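Local structure of probable ubiquitin-conjugating enzyme E2 7 (Caenorhabditis elegans, 1PZV) at residues K10-A13 against D14-V18; D30-I33 against Y34-E37; R108-P111 against V112-V115. The protein probably catalyses, as an E2 enzyme, the covalent attachment of ubiquitin to other proteins, carrying ubiquitin as a thioester. One frame throughout, in Å; residues are numbered along the deposited sequence.

Overall arrangement
All three interactions are local and lie within one ubiquitin-conjugating core, in the order 10-18, 30-37, 108-115 along the chain. Interaction 1 runs through the C-terminal turns of helix 5-17; interaction 2 is the turn leading from strand 23-27 into strand 35-41 of the four-stranded antiparallel sheet; interaction 3 leads into helix 115-127. Centres of interactions 1 and 2 are about 13 Å apart, those of 1 and 3 about 16 Å, and those of 2 and 3 about 19 Å, yet every pair touches. L12 meets I33 and W36, Q11 packs on T114 and V115, and W36 also touches V115, so two helices and the sheet converge here.

Interaction 1: residues K10-A13 against D14-V18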
loop_
_atom_site.group_PDB
_atom_site.type_symbol
_atom_site.label_atom_id
_atom_site.label_comp_id
_atom_site.label_asym_id
_atom_site.label_seq_id
_atom_site.Cartn_x
_atom_site.Cartn_y
_atom_site.Cartn_z
ATOM N N LYS A 10 13.275 -9.775 -11.333
ATOM C CA LYS A 10 13.704 -8.601 -12.077
ATOM C C LYS A 10 13.100 -7.347 -11.456
ATOM O O LYS A 10 13.818 -6.388 -11.188
ATOM C CB LYS A 10 13.285 -8.728 -13.554
ATOM C CG LYS A 10 13.481 -7.476 -14.401
ATOM C CD LYS A 10 14.936 -7.087 -14.495
ATOM C CE LYS A 10 15.079 -5.645 -14.972
ATOM N NZ LYS A 10 16.499 -5.169 -14.953
ATOM N N GLN A 11 11.788 -7.359 -11.220
ATOM C CA GLN A 11 11.110 -6.204 -10.640
ATOM C C GLN A 11 11.615 -5.859 -9.234
ATOM O O GLN A 11 11.860 -4.677 -8.926
ATOM C CB GLN A 11 9.590 -6.424 -10.627
ATOM C CG GLN A 11 8.988 -6.497 -12.029
ATOM C CD GLN A 11 7.471 -6.493 -12.037
ATOM O OE1 GLN A 11 6.845 -6.518 -13.091
ATOM N NE2 GLN A 11 6.878 -6.457 -10.862
ATOM N N LEU A 12 11.778 -6.878 -8.390
ATOM C CA LEU A 12 12.275 -6.672 -7.034
ATOM C C LEU A 12 13.653 -6.019 -7.076
ATOM O O LEU A 12 13.946 -5.103 -6.298
ATOM C CB LEU A 12 12.376 -8.003 -6.290
ATOM C CG LEU A 12 13.057 -7.955 -4.910
ATOM C CD1 LEU A 12 12.326 -6.979 -4.016
ATOM C CD2 LEU A 12 13.085 -9.346 -4.277
ATOM N N ALA A 13 14.489 -6.502 -7.991
ATOM C CA ALA A 13 15.844 -5.994 -8.159
ATOM C C ALA A 13 15.877 -4.532 -8.575
ATOM O O ALA A 13 16.666 -3.763 -8.042
ATOM C CB ALA A 13 16.602 -6.849 -9.175
ATOM N N ASP A 14 15.035 -4.137 -9.524
ATOM C CA ASP A 14 15.036 -2.744 -9.943
ATOM C C ASP A 14 14.614 -1.923 -8.742
ATOM O O ASP A 14 15.228 -0.911 -8.401
ATOM C CB ASP A 14 14.058 -2.499 -11.095
ATOM C CG ASP A 14 14.392 -3.310 -12.336
ATOM O OD1 ASP A 14 15.598 -3.472 -12.662
ATOM O OD2 ASP A 14 13.434 -3.776 -12.997
ATOM N N MET A 15 13.558 -2.401 -8.100
ATOM C CA MET A 15 12.976 -1.783 -6.923
ATOM C C MET A 15 14.057 -1.442 -5.889
ATOM O O MET A 15 14.081 -0.337 -5.323
ATOM C CB MET A 15 11.966 -2.771 -6.321
ATOM C CG MET A 15 10.774 -2.158 -5.614
ATOM S SD MET A 15 9.803 -1.078 -6.696
ATOM C CE MET A 15 10.088 0.517 -5.841
ATOM N N ARG A 16 14.945 -2.401 -5.642
ATOM C CA ARG A 16 16.000 -2.218 -4.658
ATOM C C ARG A 16 17.132 -1.307 -5.122
ATOM O O ARG A 16 17.766 -0.641 -4.294
ATOM C CB ARG A 16 16.561 -3.576 -4.231
ATOM C CG ARG A 16 15.539 -4.476 -3.552
ATOM C CD ARG A 16 16.102 -5.873 -3.237
ATOM N NE ARG A 16 17.158 -5.861 -2.216
ATOM C CZ ARG A 16 16.949 -5.811 -0.896
ATOM N NH1 ARG A 16 15.712 -5.771 -0.403
ATOM N NH2 ARG A 16 17.981 -5.804 -0.060
ATOM N N ARG A 17 17.383 -1.262 -6.430
ATOM C CA ARG A 17 18.456 -0.420 -6.965
ATOM C C ARG A 17 17.965 1.009 -7.157
ATOM O O ARG A 17 18.673 1.969 -6.849
ATOM C CB ARG A 17 18.966 -0.985 -8.299
ATOM C CG ARG A 17 20.147 -0.219 -8.876
ATOM C CD ARG A 17 20.779 -0.914 -10.084
ATOM N NE ARG A 17 21.973 -0.184 -10.522
ATOM C CZ ARG A 17 22.812 -0.589 -11.474
ATOM N NH1 ARG A 17 23.869 0.160 -11.786
ATOM N NH2 ARG A 17 22.601 -1.740 -12.107
ATOM N N VAL A 18 16.749 1.134 -7.677
ATOM C CA VAL A 18 16.119 2.429 -7.899
ATOM C C VAL A 18 14.698 2.296 -7.366
ATOM O O VAL A 18 13.769 1.919 -8.091
ATOM C CB VAL A 18 16.047 2.787 -9.392
ATOM C CG1 VAL A 18 15.612 4.235 -9.544
ATOM C CG2 VAL A 18 17.385 2.541 -10.050
#
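K10 reaches one turn forward along the helix to form a salt bridge with D14. Its CB sets off away from the following residues, but with CG anti to the backbone N (chi1 171°) and a bend at chi2 the chain swings back. CG lies 4.0 Å from D14 OD2, CD draws alongside the same oxygen, and CE passes across the carboxylate, within 3.2 Å of each of D14 OD1 and OD2. NZ then binds D14 OD1 at 3.0 Å, using that oxygen's syn lone pair. This is the i to i+4 pairing of an alpha helix, here in the helix 5-17 that begins the E2 core, and the backbone keeps the same step: D14 N bonds K10 O at 3.1 Å, followed by M15 N to Q11 O, R16 N to L12 O and R17 N to A13 O. On another side of the helix L12 and R16 run side by side in the same direction, with R16 CD 4.0 Å from L12 CD1; beyond this the guanidinium NH1 of R16 makes a weak hydrogen bond to A25 O. L12 and M15 both pack on A25 of strand 23-27, and M15 also touches L119 of helix 115-127.

Interaction 2: residues D30-I33 against Y34-E37; sequences DNDI and YKWE
I33 and D32 approach the ring of Y34 in different ways, one over a face and the other at the edge. The CG2 methyl of I33 sits above the ring in a CH-pi contact, 4.1 Å from the centroid of Y34 and 29° off the ring normal, nearest to CD2 and CE2. The D32 carboxylate comes to the rim: OD1 lies near the ring plane, and the carboxylate and ring planes are 32° apart although the two side chains cross at about a right angle. With CG of D32 anti to its own N (chi1 176°), OD1 is carried forward to receive a weak hydrogen bond from Y34 N at 3.4 Å. The other oxygen, OD2, rests against the aliphatic part of K35, 3.4 Å from CG. The backbone makes a type I beta turn from D32 to K35, closed by a weak bond from K35 N to D32 O. W36 turns its indole back to the turn, and NE1 donates to I33 O at 2.9 Å; the oxygen lies in the indole plane, while the nitrogen stands above the plane of the I33 carbonyl. A phenylalanine in place of W36 would probably leave I33 O without this indole donor and the turn less firmly tied to the strand. The turn delivers the chain into strand 35-41, where W36 pairs by backbone with L57. Y34 OH bonds S4 OG, and R61 makes a cation-pi contact with the Y34 ring. I33 packs on S5, L8 and L12 of helix 5-17, and W36 packs on L12 of that helix and on A25 and L27 of strand 23-27.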
loop_
_atom_site.group_PDB
_atom_site.type_symbol
_atom_site.label_atom_id
_atom_site.label_comp_id
_atom_site.label_asym_id
_atom_site.label_seq_id
_atom_site.Cartn_x
_atom_site.Cartn_y
_atom_site.Cartn_z
ATOM N N ASP A 30 13.969 -15.215 2.024
ATOM C CA ASP A 30 14.871 -15.119 0.882
ATOM C C ASP A 30 14.737 -16.181 -0.205
ATOM O O ASP A 30 15.263 -16.009 -1.304
ATOM C CB ASP A 30 16.317 -15.075 1.367
ATOM C CG ASP A 30 16.759 -13.675 1.718
ATOM O OD1 ASP A 30 16.681 -12.803 0.825
ATOM O OD2 ASP A 30 17.175 -13.441 2.875
ATOM N N ASN A 31 14.045 -17.276 0.084
ATOM C CA ASN A 31 13.879 -18.321 -0.920
ATOM C C ASN A 31 12.442 -18.393 -1.436
ATOM O O ASN A 31 12.022 -19.413 -1.984
ATOM C CB ASN A 31 14.301 -19.680 -0.351
ATOM C CG ASN A 31 15.770 -19.717 0.042
ATOM O OD1 ASN A 31 16.623 -19.161 -0.652
ATOM N ND2 ASN A 31 16.074 -20.385 1.149
ATOM N N ASP A 32 11.697 -17.305 -1.261
ATOM C CA ASP A 32 10.306 -17.233 -1.707
ATOM C C ASP A 32 9.952 -15.847 -2.247
ATOM O O ASP A 32 9.442 -14.983 -1.522
ATOM C CB ASP A 32 9.363 -17.600 -0.564
ATOM C CG ASP A 32 7.918 -17.441 -0.947
ATOM O OD1 ASP A 32 7.612 -17.692 -2.127
ATOM O OD2 ASP A 32 7.090 -17.077 -0.082
ATOM N N ILE A 33 10.216 -15.655 -3.534
ATOM C CA ILE A 33 9.974 -14.388 -4.209
ATOM C C ILE A 33 8.505 -13.956 -4.290
ATOM O O ILE A 33 8.201 -12.926 -4.885
ATOM C CB ILE A 33 10.550 -14.434 -5.638
ATOM C CG1 ILE A 33 10.756 -13.014 -6.167
ATOM C CG2 ILE A 33 9.619 -15.224 -6.543
ATOM C CD1 ILE A 33 11.788 -12.234 -5.406
ATOM N N TYR A 34 7.602 -14.720 -3.681
ATOM C CA TYR A 34 6.180 -14.384 -3.732
ATOM C C TYR A 34 5.613 -13.636 -2.518
ATOM O O TYR A 34 4.418 -13.318 -2.494
ATOM C CB TYR A 34 5.362 -15.651 -3.999
ATOM C CG TYR A 34 5.565 -16.210 -5.397
ATOM C CD1 TYR A 34 4.806 -15.742 -6.482
ATOM C CD2 TYR A 34 6.555 -17.164 -5.654
ATOM C CE1 TYR A 34 5.032 -16.210 -7.792
ATOM C CE2 TYR A 34 6.791 -17.635 -6.956
ATOM C CZ TYR A 34 6.029 -17.154 -8.019
ATOM O OH TYR A 34 6.283 -17.601 -9.302
ATOM N N LYS A 35 6.454 -13.364 -1.518
ATOM C CA LYS A 35 6.036 -12.623 -0.316
ATOM C C LYS A 35 7.006 -11.479 -0.055
ATOM O O LYS A 35 8.141 -11.706 0.376
ATOM C CB LYS A 35 6.023 -13.521 0.918
ATOM C CG LYS A 35 4.950 -14.588 0.924
ATOM C CD LYS A 35 4.947 -15.363 2.254
ATOM C CE LYS A 35 4.483 -14.486 3.418
ATOM N NZ LYS A 35 3.090 -14.001 3.218
ATOM N N TRP A 36 6.559 -10.252 -0.302
ATOM C CA TRP A 36 7.407 -9.078 -0.104
ATOM C C TRP A 36 7.070 -8.284 1.144
ATOM O O TRP A 36 5.898 -8.133 1.501
ATOM C CB TRP A 36 7.282 -8.124 -1.291
ATOM C CG TRP A 36 7.769 -8.661 -2.589
ATOM C CD1 TRP A 36 7.835 -9.970 -2.964
ATOM C CD2 TRP A 36 8.209 -7.897 -3.718
ATOM N NE1 TRP A 36 8.298 -10.070 -4.252
ATOM C CE2 TRP A 36 8.546 -8.812 -4.735
ATOM C CE3 TRP A 36 8.381 -6.527 -3.955
ATOM C CZ2 TRP A 36 9.009 -8.402 -5.988
ATOM C CZ3 TRP A 36 8.847 -6.118 -5.195
ATOM C CH2 TRP A 36 9.168 -7.053 -6.191
ATOM N N GLU A 37 8.105 -7.774 1.803
ATOM C CA GLU A 37 7.916 -6.926 2.972
ATOM C C GLU A 37 8.306 -5.533 2.490
ATOM O O GLU A 37 9.460 -5.308 2.131
ATOM C CB GLU A 37 8.825 -7.355 4.134
ATOM C CG GLU A 37 10.290 -7.596 3.759
ATOM C CD GLU A 37 11.202 -7.839 4.975
ATOM O OE1 GLU A 37 10.740 -8.462 5.971
ATOM O OE2 GLU A 37 12.389 -7.418 4.919
#

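Interaction 3: residues R108-P111 against V112-V115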
loop_
_atom_site.group_PDB
_atom_site.type_symbol
_atom_site.label_atom_id
_atom_site.label_comp_id
_atom_site.label_asym_id
_atom_site.label_seq_id
_atom_site.Cartn_x
_atom_site.Cartn_y
_atom_site.Cartn_z
ATOM N N ARG A 108 -8.528 -0.729 -13.296
ATOM C CA ARG A 108 -8.320 -2.047 -12.700
ATOM C C ARG A 108 -6.904 -2.540 -12.992
ATOM O O ARG A 108 -6.087 -1.813 -13.552
ATOM C CB ARG A 108 -9.331 -3.058 -13.267
ATOM C CG ARG A 108 -10.677 -3.132 -12.544
ATOM C CD ARG A 108 -11.417 -1.791 -12.523
ATOM N NE ARG A 108 -12.565 -1.837 -11.614
ATOM C CZ ARG A 108 -13.157 -0.771 -11.078
ATOM N NH1 ARG A 108 -14.191 -0.938 -10.263
ATOM N NH2 ARG A 108 -12.722 0.457 -11.348
ATOM N N TRP A 109 -6.625 -3.783 -12.621
ATOM C CA TRP A 109 -5.311 -4.353 -12.853
ATOM C C TRP A 109 -5.065 -4.876 -14.270
ATOM O O TRP A 109 -5.836 -5.680 -14.795
ATOM C CB TRP A 109 -5.048 -5.478 -11.867
ATOM C CG TRP A 109 -3.803 -6.255 -12.190
ATOM C CD1 TRP A 109 -3.715 -7.395 -12.947
ATOM C CD2 TRP A 109 -2.465 -5.938 -11.787
ATOM N NE1 TRP A 109 -2.408 -7.803 -13.043
ATOM C CE2 TRP A 109 -1.616 -6.927 -12.347
ATOM C CE3 TRP A 109 -1.899 -4.910 -11.019
ATOM C CZ2 TRP A 109 -0.226 -6.923 -12.151
ATOM C CZ3 TRP A 109 -0.516 -4.907 -10.826
ATOM C CH2 TRP A 109 0.304 -5.906 -11.397
ATOM N N LEU A 110 -3.968 -4.428 -14.872
ATOM C CA LEU A 110 -3.589 -4.854 -16.211
ATOM C C LEU A 110 -2.344 -5.731 -16.129
ATOM O O LEU A 110 -1.569 -5.628 -15.174
ATOM C CB LEU A 110 -3.326 -3.634 -17.081
ATOM C CG LEU A 110 -4.593 -2.886 -17.486
ATOM C CD1 LEU A 110 -4.222 -1.580 -18.177
ATOM C CD2 LEU A 110 -5.432 -3.780 -18.395
ATOM N N PRO A 111 -2.137 -6.616 -17.123
ATOM C CA PRO A 111 -0.964 -7.498 -17.110
ATOM C C PRO A 111 0.339 -6.758 -17.393
ATOM O O PRO A 111 1.417 -7.280 -17.118
ATOM C CB PRO A 111 -1.289 -8.535 -18.188
ATOM C CG PRO A 111 -2.791 -8.494 -18.282
ATOM C CD PRO A 111 -3.062 -7.014 -18.193
ATOM N N VAL A 112 0.226 -5.550 -17.952
ATOM C CA VAL A 112 1.394 -4.721 -18.254
ATOM C C VAL A 112 1.804 -3.900 -17.029
ATOM O O VAL A 112 2.791 -3.159 -17.075
ATOM C CB VAL A 112 1.136 -3.729 -19.443
ATOM C CG1 VAL A 112 0.854 -4.502 -20.725
ATOM C CG2 VAL A 112 -0.014 -2.783 -19.116
ATOM N N HIS A 113 1.049 -4.026 -15.937
ATOM C CA HIS A 113 1.371 -3.280 -14.716
ATOM C C HIS A 113 2.513 -3.923 -13.919
ATOM O O HIS A 113 2.758 -5.129 -14.015
ATOM C CB HIS A 113 0.136 -3.131 -13.807
ATOM C CG HIS A 113 -0.875 -2.140 -14.304
ATOM N ND1 HIS A 113 -0.526 -1.023 -15.033
ATOM C CD2 HIS A 113 -2.218 -2.071 -14.131
ATOM C CE1 HIS A 113 -1.610 -0.310 -15.289
ATOM N NE2 HIS A 113 -2.650 -0.925 -14.753
ATOM N N THR A 114 3.206 -3.103 -13.133
ATOM C CA THR A 114 4.322 -3.578 -12.320
ATOM C C THR A 114 4.174 -3.176 -10.850
ATOM O O THR A 114 3.277 -2.398 -10.478
ATOM C CB THR A 114 5.664 -3.013 -12.829
ATOM O OG1 THR A 114 5.707 -1.601 -12.595
ATOM C CG2 THR A 114 5.826 -3.283 -14.310
ATOM N N VAL A 115 5.059 -3.726 -10.021
ATOM C CA VAL A 115 5.052 -3.432 -8.599
ATOM C C VAL A 115 5.141 -1.920 -8.495
ATOM O O VAL A 115 4.516 -1.297 -7.629
ATOM C CB VAL A 115 6.262 -4.087 -7.896
ATOM C CG1 VAL A 115 6.279 -3.717 -6.427
ATOM C CG2 VAL A 115 6.196 -5.599 -8.056
#
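The six-membered ring of W109 carries H113 CB over one face, 3.8 Å from its centroid and 21° off the normal. The imidazole continues from there with an edge toward the same ring, an edge-to-face pair with planes at 67°. H113 in turn has L110 over one of its own faces: L110 CB stands 3.8 Å from the imidazole centroid, displaced toward the CD2 and NE2 rim. At the imidazole edge, near its plane, R108 O lies 3.7 Å from H113 NE2. With H113 CG beside its backbone N (chi1 -74°), the imidazole is folded back over L110. A type I beta turn from L110 to H113 brings these groups together, and H113 N bonds L110 O at 3.2 Å. V112 CG2 touches L110 CB at 4.0 Å. The chain then enters helix 115-127 through T114, the N-cap, whose side chain caps a backbone N of the first turn while T114 N bonds T117 OG1, as in a capping box. W109 NE1 is held by P64 O and its side chain meets P67, so the indole joins this loop to the one before strand 69-72. The side chain of R108 is about 11 Å from that of C88, the predicted thioester cysteine. Across the turn H113 is thus held mostly through carbon and ring faces plus one backbone bond, with R108 O the polar atom at the imidazole edge.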